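PDB 6BRM: putative metal-dependent isothiocyanate hydrolase SaxA from Pectobacterium carotovorum, which probably hydrolyses isothiocyanates at a two-zinc centre of the metallo-beta-lactamase superfamily type. Local coordinates for residues T187-V191 with H227-T231; Q5-L11 with A219-S224. All blocks are in the same frame, centred on the assembly; numbering follows the deposited sequence.

Overall arrangement
Along the chain the segments alternate: 5-11 of contact 2, 187-191 of contact 1, 219-224 of contact 2 and 227-231 of contact 1. Contact 2 is buried, about 8 Å from the chain centre, and joins the two seven-stranded sheets: strands 2-7 and 10-15 belong to one, strand 216-220 to the other. Contact 1 lies about 11 Å from it, centre to centre, among loops that follow the parallel neighbours 182-186 and 216-220 of the second sheet. The contacts touch where Thr187 N approaches Ser220 O at 2.7 Å, a probable hydrogen bond. Together they flank the zinc ligand His221 with a turn from the opposing sheet and neighbouring loops.

Contact 1 (T187-V191 with H227-T231); sequences TGYAV and HCLLT
Beside the metal site, the loop 187-191 after strand 182-186 meets the loop 227-231 ahead of helix 232-241, with Gly188 and Leu230 joined by the stronger of two backbone hydrogen bonds. Leu230 N donates to Gly188 O at 2.9 Å. One residue along, Leu229 N reaches Tyr189 O at 3.4 Å, a weak bond. A CA-H...O contact continues the run, with Ala190 CA 3.4 Å from His227 O.

Side chains pack around this backbone seam. Leu230 places its CB against the CB of Tyr189 at 3.8 Å and turns CD1 toward Thr187 O. Leu235 of helix 232-241 packs on the Leu230 side chain. The Tyr189 ring turns off the contact: with CG anti to the backbone N (chi1 -156°), only the root of the side chain meets Leu230, and the residue also touches Pro197. At the exposed end, CG1 of Val191 meets CD1 of Leu229 at 3.7 Å, the two side chains crossing at a slant. On the buried side, Cys228 lays its CB 3.7 Å from Gly188 CA, where no side chain intervenes. Its SG, beside the backbone N (chi1 -58°), also borders Gly188, and the cysteine packs on the zinc ligand His221, its side chain about 6 Å from a zinc ion. With Cys228 behind that histidine, the two segments belong to the loops that border the metal site at the edge of the alpha-beta-beta-alpha sandwich.

Contact 2 (Q5-L11 with A219-S224); sequences QIRNATL and ASHMES. With ZN (zinc ion), chain M.
Asn8 and His221 form the centre of this buried contact, the asparagine carboxamide running alongside the imidazole with the two planes 61° apart. Asn8 OD1 lies over one face of the ring, offset toward its rim, and comes within 3.1 Å of His221 ND1 without the geometry of a hydrogen bond. The amide's other end is held from outside: Asn8 ND2 donates to the backbone O of Asp71, whose carboxylate binds the zinc, and this helps to set the rotation of the amide. Ala9 CB packs near His221 CD2 at 3.8 Å.

The backbone of Asn8 is gripped too. Its O accepts a bond from Gln5 NE2 (2.7 Å) and a weak one from His221 N (3.2 Å), and Ser220 OG stands 2.8 Å from the same oxygen. A bend at chi2 (65°) brings Gln5 NE2 to Asn8 O, in the type II' turn from Arg7 to Thr10. Beyond the histidine, Ser224 packs its CB on that of Asn8 at 3.6 Å.

His221 NE2 binds zinc at 2.2 Å, and Asp71, His72, Asp164 and two waters complete the coordination. Asp164 is shared with the second zinc, which His67, His69 and His128 also bind. Asn8 is thus second-shell, bonded through ND2 to Asp71 and, weakly, through its O to His221 N. A dinuclear zinc site at the junction of two facing beta sheets is the hallmark of the metallo-beta-lactamase fold.

Contact 1 (T187-V191 with H227-T231)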
ATOM      1  N   THR B 187      10.055   9.095  13.287  1.00 53.81           N
ATOM      2  CA  THR B 187       9.343   8.812  14.543  1.00 54.48           C
ATOM      3  C   THR B 187       8.937  10.096  15.288  1.00 56.45           C
ATOM      4  O   THR B 187       9.264  10.289  16.462  1.00 56.32           O
ATOM      5  CB  THR B 187      10.201   7.928  15.474  1.00 54.17           C
ATOM      6  OG1 THR B 187      11.482   8.538  15.664  1.00 54.45           O
ATOM      7  CG2 THR B 187      10.393   6.551  14.883  1.00 54.36           C
ATOM      8  N   GLY B 188       8.213  10.965  14.592  1.00 57.31           N
ATOM      9  CA  GLY B 188       7.679  12.186  15.184  1.00 58.13           C
ATOM     10  C   GLY B 188       6.437  11.973  16.023  1.00 58.51           C
ATOM     11  O   GLY B 188       6.210  12.703  16.991  1.00 58.15           O
ATOM     12  N   TYR B 189       5.639  10.975  15.647  1.00 59.38           N
ATOM     13  CA  TYR B 189       4.321  10.727  16.240  1.00 59.23           C
ATOM     14  C   TYR B 189       3.419  11.970  16.165  1.00 59.09           C
ATOM     15  O   TYR B 189       2.767  12.351  17.142  1.00 61.96           O
ATOM     16  CB  TYR B 189       4.449  10.186  17.674  1.00 58.51           C
ATOM     17  CG  TYR B 189       3.242   9.394  18.142  1.00 59.50           C
ATOM     18  CD1 TYR B 189       2.893   8.187  17.527  1.00 59.41           C
ATOM     19  CD2 TYR B 189       2.446   9.843  19.201  1.00 59.72           C
ATOM     20  CE1 TYR B 189       1.790   7.455  17.950  1.00 59.87           C
ATOM     21  CE2 TYR B 189       1.342   9.114  19.633  1.00 59.14           C
ATOM     22  CZ  TYR B 189       1.017   7.922  19.005  1.00 59.34           C
ATOM     23  OH  TYR B 189      -0.076   7.199  19.424  1.00 58.38           O
ATOM     24  N   ALA B 190       3.414  12.605  14.995  1.00 58.27           N
ATOM     25  CA  ALA B 190       2.405  13.600  14.663  1.00 58.84           C
ATOM     26  C   ALA B 190       1.075  12.873  14.539  1.00 58.93           C
ATOM     27  O   ALA B 190       1.008  11.795  13.947  1.00 57.33           O
ATOM     28  CB  ALA B 190       2.752  14.312  13.364  1.00 58.34           C
ATOM     29  N   VAL B 191       0.028  13.459  15.115  1.00 61.51           N
ATOM     30  CA  VAL B 191      -1.274  12.807  15.204  1.00 62.63           C
ATOM     31  C   VAL B 191      -2.360  13.726  14.645  1.00 62.94           C
ATOM     32  O   VAL B 191      -2.359  14.929  14.910  1.00 64.68           O
ATOM     33  CB  VAL B 191      -1.563  12.362  16.664  1.00 64.69           C
ATOM     34  CG1 VAL B 191      -1.914  13.543  17.567  1.00 65.73           C
ATOM     35  CG2 VAL B 191      -2.653  11.300  16.708  1.00 65.86           C
ATOM     36  N   HIS B 227       4.158  19.822  16.042  1.00 59.66           N
ATOM     37  CA  HIS B 227       3.101  18.821  15.847  1.00 59.20           C
ATOM     38  C   HIS B 227       3.578  17.384  16.100  1.00 58.73           C
ATOM     39  O   HIS B 227       2.765  16.512  16.406  1.00 58.36           O
ATOM     40  CB  HIS B 227       2.501  18.952  14.446  1.00 59.01           C
ATOM     41  CG  HIS B 227       2.030  20.337  14.128  1.00 58.26           C
ATOM     42  ND1 HIS B 227       0.849  20.852  14.612  1.00 58.07           N
ATOM     43  CD2 HIS B 227       2.599  21.324  13.395  1.00 57.72           C
ATOM     44  CE1 HIS B 227       0.700  22.091  14.178  1.00 57.87           C
ATOM     45  NE2 HIS B 227       1.749  22.402  13.440  1.00 57.75           N
ATOM     46  N   CYS B 228       4.885  17.148  15.974  1.00 57.56           N
ATOM     47  CA  CYS B 228       5.495  15.862  16.324  1.00 56.89           C
ATOM     48  C   CYS B 228       5.597  15.725  17.849  1.00 55.88           C
ATOM     49  O   CYS B 228       6.432  16.378  18.480  1.00 53.86           O
ATOM     50  CB  CYS B 228       6.883  15.740  15.678  1.00 57.10           C
ATOM     51  SG  CYS B 228       6.877  15.890  13.870  1.00 58.19           S
ATOM     52  N   LEU B 229       4.759  14.859  18.422  1.00 56.52           N
ATOM     53  CA  LEU B 229       4.588  14.750  19.881  1.00 57.29           C
ATOM     54  C   LEU B 229       5.563  13.815  20.617  1.00 58.07           C
ATOM     55  O   LEU B 229       5.522  13.746  21.848  1.00 58.16           O
ATOM     56  CB  LEU B 229       3.152  14.317  20.206  1.00 57.11           C
ATOM     57  CG  LEU B 229       2.026  15.210  19.676  1.00 57.36           C
ATOM     58  CD1 LEU B 229       0.674  14.566  19.942  1.00 57.08           C
ATOM     59  CD2 LEU B 229       2.087  16.600  20.292  1.00 57.85           C
ATOM     60  N   LEU B 230       6.423  13.106  19.885  1.00 59.04           N
ATOM     61  CA  LEU B 230       7.374  12.163  20.491  1.00 59.99           C
ATOM     62  C   LEU B 230       8.673  12.902  20.827  1.00 60.15           C
ATOM     63  O   LEU B 230       9.190  13.653  20.002  1.00 62.88           O
ATOM     64  CB  LEU B 230       7.653  10.994  19.534  1.00 60.72           C
ATOM     65  CG  LEU B 230       7.881   9.597  20.126  1.00 61.74           C
ATOM     66  CD1 LEU B 230       8.252   8.619  19.018  1.00 62.29           C
ATOM     67  CD2 LEU B 230       8.946   9.595  21.208  1.00 61.43           C
ATOM     68  N   THR B 231       9.188  12.680  22.035  1.00 60.31           N
ATOM     69  CA  THR B 231      10.427  13.302  22.511  1.00 61.63           C
ATOM     70  C   THR B 231      11.586  12.296  22.473  1.00 60.40           C
ATOM     71  O   THR B 231      11.382  11.107  22.712  1.00 57.73           O
ATOM     72  CB  THR B 231      10.244  13.820  23.958  1.00 63.80           C
ATOM     73  OG1 THR B 231       8.967  14.460  24.081  1.00 64.93           O
ATOM     74  CG2 THR B 231      11.329  14.822  24.342  1.00 64.39           C
TER

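Contact 2 (Q5-L11 with A219-S224)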
ATOM      1  N   GLN B   5      22.346  13.262  10.754  1.00 57.76           N
ATOM      2  CA  GLN B   5      21.071  13.877  11.122  1.00 58.66           C
ATOM      3  C   GLN B   5      21.292  15.387  11.119  1.00 60.50           C
ATOM      4  O   GLN B   5      22.232  15.872  11.758  1.00 61.84           O
ATOM      5  CB  GLN B   5      20.624  13.399  12.512  1.00 59.15           C
ATOM      6  CG  GLN B   5      19.305  13.978  13.033  1.00 59.90           C
ATOM      7  CD  GLN B   5      18.089  13.578  12.214  1.00 59.17           C
ATOM      8  OE1 GLN B   5      18.108  12.587  11.484  1.00 62.03           O
ATOM      9  NE2 GLN B   5      17.018  14.347  12.341  1.00 56.11           N
ATOM     10  N   ILE B   6      20.453  16.117  10.381  1.00 61.53           N
ATOM     11  CA  ILE B   6      20.485  17.586  10.371  1.00 61.85           C
ATOM     12  C   ILE B   6      19.396  18.091  11.326  1.00 61.77           C
ATOM     13  O   ILE B   6      19.706  18.439  12.463  1.00 63.91           O
ATOM     14  CB  ILE B   6      20.350  18.161   8.935  1.00 62.31           C
ATOM     15  CG1 ILE B   6      21.529  17.715   8.053  1.00 62.64           C
ATOM     16  CG2 ILE B   6      20.239  19.684   8.955  1.00 62.64           C
ATOM     17  CD1 ILE B   6      22.868  18.360   8.366  1.00 63.23           C
ATOM     18  N   ARG B   7      18.137  18.107  10.877  1.00 60.82           N
ATOM     19  CA  ARG B   7      16.985  18.438  11.733  1.00 60.92           C
ATOM     20  C   ARG B   7      15.684  18.002  11.046  1.00 59.26           C
ATOM     21  O   ARG B   7      15.514  18.221   9.845  1.00 59.59           O
ATOM     22  CB  ARG B   7      16.949  19.936  12.091  1.00 60.76           C
ATOM     23  CG  ARG B   7      16.809  20.893  10.909  1.00 62.03           C
ATOM     24  CD  ARG B   7      15.429  21.542  10.818  1.00 61.79           C
ATOM     25  NE  ARG B   7      15.390  22.846  11.491  1.00 60.78           N
ATOM     26  CZ  ARG B   7      15.787  24.010  10.963  1.00 59.75           C
ATOM     27  NH1 ARG B   7      16.277  24.086   9.726  1.00 58.55           N
ATOM     28  NH2 ARG B   7      15.695  25.124  11.687  1.00 59.93           N
ATOM     29  N   ASN B   8      14.784  17.389  11.817  1.00 57.19           N
ATOM     30  CA  ASN B   8      13.572  16.735  11.296  1.00 54.99           C
ATOM     31  C   ASN B   8      13.979  15.566  10.370  1.00 55.15           C
ATOM     32  O   ASN B   8      14.816  14.756  10.777  1.00 57.42           O
ATOM     33  CB  ASN B   8      12.614  17.760  10.651  1.00 53.26           C
ATOM     34  CG  ASN B   8      11.169  17.273  10.595  1.00 52.80           C
ATOM     35  OD1 ASN B   8      10.623  16.776  11.584  1.00 51.27           O
ATOM     36  ND2 ASN B   8      10.544  17.420   9.433  1.00 53.08           N
ATOM     37  N   ALA B   9      13.413  15.460   9.163  1.00 54.32           N
ATOM     38  CA  ALA B   9      13.776  14.406   8.208  1.00 53.32           C
ATOM     39  C   ALA B   9      14.922  14.825   7.285  1.00 52.70           C
ATOM     40  O   ALA B   9      15.325  14.049   6.412  1.00 52.26           O
ATOM     41  CB  ALA B   9      12.561  14.009   7.385  1.00 53.61           C
ATOM     42  N   THR B  10      15.432  16.046   7.464  1.00 52.47           N
ATOM     43  CA  THR B  10      16.586  16.519   6.712  1.00 52.91           C
ATOM     44  C   THR B  10      17.839  15.767   7.163  1.00 53.60           C
ATOM     45  O   THR B  10      18.078  15.597   8.364  1.00 52.97           O
ATOM     46  CB  THR B  10      16.786  18.036   6.883  1.00 53.31           C
ATOM     47  OG1 THR B  10      15.536  18.705   6.671  1.00 54.10           O
ATOM     48  CG2 THR B  10      17.821  18.574   5.901  1.00 52.61           C
ATOM     49  N   LEU B  11      18.611  15.297   6.185  1.00 53.32           N
ATOM     50  CA  LEU B  11      19.844  14.559   6.445  1.00 53.05           C
ATOM     51  C   LEU B  11      20.718  14.513   5.200  1.00 54.26           C
ATOM     52  O   LEU B  11      20.204  14.582   4.078  1.00 55.46           O
ATOM     53  CB  LEU B  11      19.534  13.141   6.943  1.00 53.20           C
ATOM     54  CG  LEU B  11      18.416  12.328   6.271  1.00 53.00           C
ATOM     55  CD1 LEU B  11      18.946  11.506   5.108  1.00 52.57           C
ATOM     56  CD2 LEU B  11      17.736  11.420   7.286  1.00 52.25           C
ATOM     57  N   ALA B 219      16.391   6.775  14.534  1.00 50.97           N
ATOM     58  CA  ALA B 219      15.217   7.621  14.748  1.00 50.02           C
ATOM     59  C   ALA B 219      15.448   9.013  14.164  1.00 49.98           C
ATOM     60  O   ALA B 219      16.570   9.526  14.187  1.00 49.53           O
ATOM     61  CB  ALA B 219      14.895   7.712  16.231  1.00 51.52           C
ATOM     62  N   SER B 220      14.377   9.613  13.644  1.00 48.77           N
ATOM     63  CA  SER B 220      14.440  10.909  12.964  1.00 48.01           C
ATOM     64  C   SER B 220      13.045  11.530  12.896  1.00 49.17           C
ATOM     65  O   SER B 220      12.071  10.909  13.322  1.00 50.29           O
ATOM     66  CB  SER B 220      15.022  10.736  11.553  1.00 47.86           C
ATOM     67  OG  SER B 220      15.132  11.974  10.860  1.00 46.85           O
ATOM     68  N   HIS B 221      12.965  12.753  12.374  1.00 49.78           N
ATOM     69  CA  HIS B 221      11.697  13.479  12.199  1.00 50.88           C
ATOM     70  C   HIS B 221      11.036  13.821  13.550  1.00 53.09           C
ATOM     71  O   HIS B 221       9.823  13.662  13.705  1.00 55.21           O
ATOM     72  CB  HIS B 221      10.749  12.675  11.279  1.00 49.44           C
ATOM     73  CG  HIS B 221       9.677  13.491  10.617  1.00 48.09           C
ATOM     74  ND1 HIS B 221       8.787  14.274  11.320  1.00 48.47           N
ATOM     75  CD2 HIS B 221       9.324  13.607   9.313  1.00 47.80           C
ATOM     76  CE1 HIS B 221       7.954  14.858  10.476  1.00 48.53           C
ATOM     77  NE2 HIS B 221       8.251  14.462   9.250  1.00 47.45           N
ATOM     78  N   MET B 222      11.827  14.297  14.516  1.00 54.09           N
ATOM     79  CA  MET B 222      11.285  14.738  15.820  1.00 55.66           C
ATOM     80  C   MET B 222      12.074  15.881  16.477  1.00 55.43           C
ATOM     81  O   MET B 222      13.259  16.063  16.203  1.00 53.04           O
ATOM     82  CB  MET B 222      11.152  13.550  16.781  1.00 56.72           C
ATOM     83  CG  MET B 222      12.419  12.751  17.016  1.00 57.41           C
ATOM     84  SD  MET B 222      12.091  11.237  17.949  1.00 57.68           S
ATOM     85  CE  MET B 222      13.680  10.432  17.799  1.00 58.62           C
ATOM     86  N   GLU B 223      11.387  16.637  17.341  1.00 57.02           N
ATOM     87  CA  GLU B 223      11.927  17.834  18.025  1.00 57.33           C
ATOM     88  C   GLU B 223      12.383  18.914  17.038  1.00 59.14           C
ATOM     89  O   GLU B 223      13.511  19.415  17.109  1.00 60.34           O
ATOM     90  CB  GLU B 223      13.058  17.465  18.993  1.00 56.97           C
ATOM     91  CG  GLU B 223      12.665  16.431  20.035  1.00 56.82           C
ATOM     92  CD  GLU B 223      13.719  16.250  21.110  1.00 56.75           C
ATOM     93  OE1 GLU B 223      14.922  16.407  20.819  1.00 59.41           O
ATOM     94  OE2 GLU B 223      13.343  15.937  22.254  1.00 56.80           O
ATOM     95  N   SER B 224      11.480  19.255  16.122  1.00 59.30           N
ATOM     96  CA  SER B 224      11.762  20.191  15.023  1.00 58.12           C
ATOM     97  C   SER B 224      10.529  20.990  14.611  1.00 57.61           C
ATOM     98  O   SER B 224      10.632  22.195  14.378  1.00 58.43           O
ATOM     99  CB  SER B 224      12.304  19.443  13.811  1.00 58.50           C
ATOM    100  OG  SER B 224      13.428  18.654  14.152  1.00 60.99           O
TER
HETATM  101 ZN    ZN M 302       6.823  15.117   7.687  1.00 52.75          ZN
HETATM  102  O   HOH W   1       5.288  16.260   6.589  1.00 47.57           O
HETATM  103  O   HOH W   2       5.192  14.904   9.149  1.00 46.81           O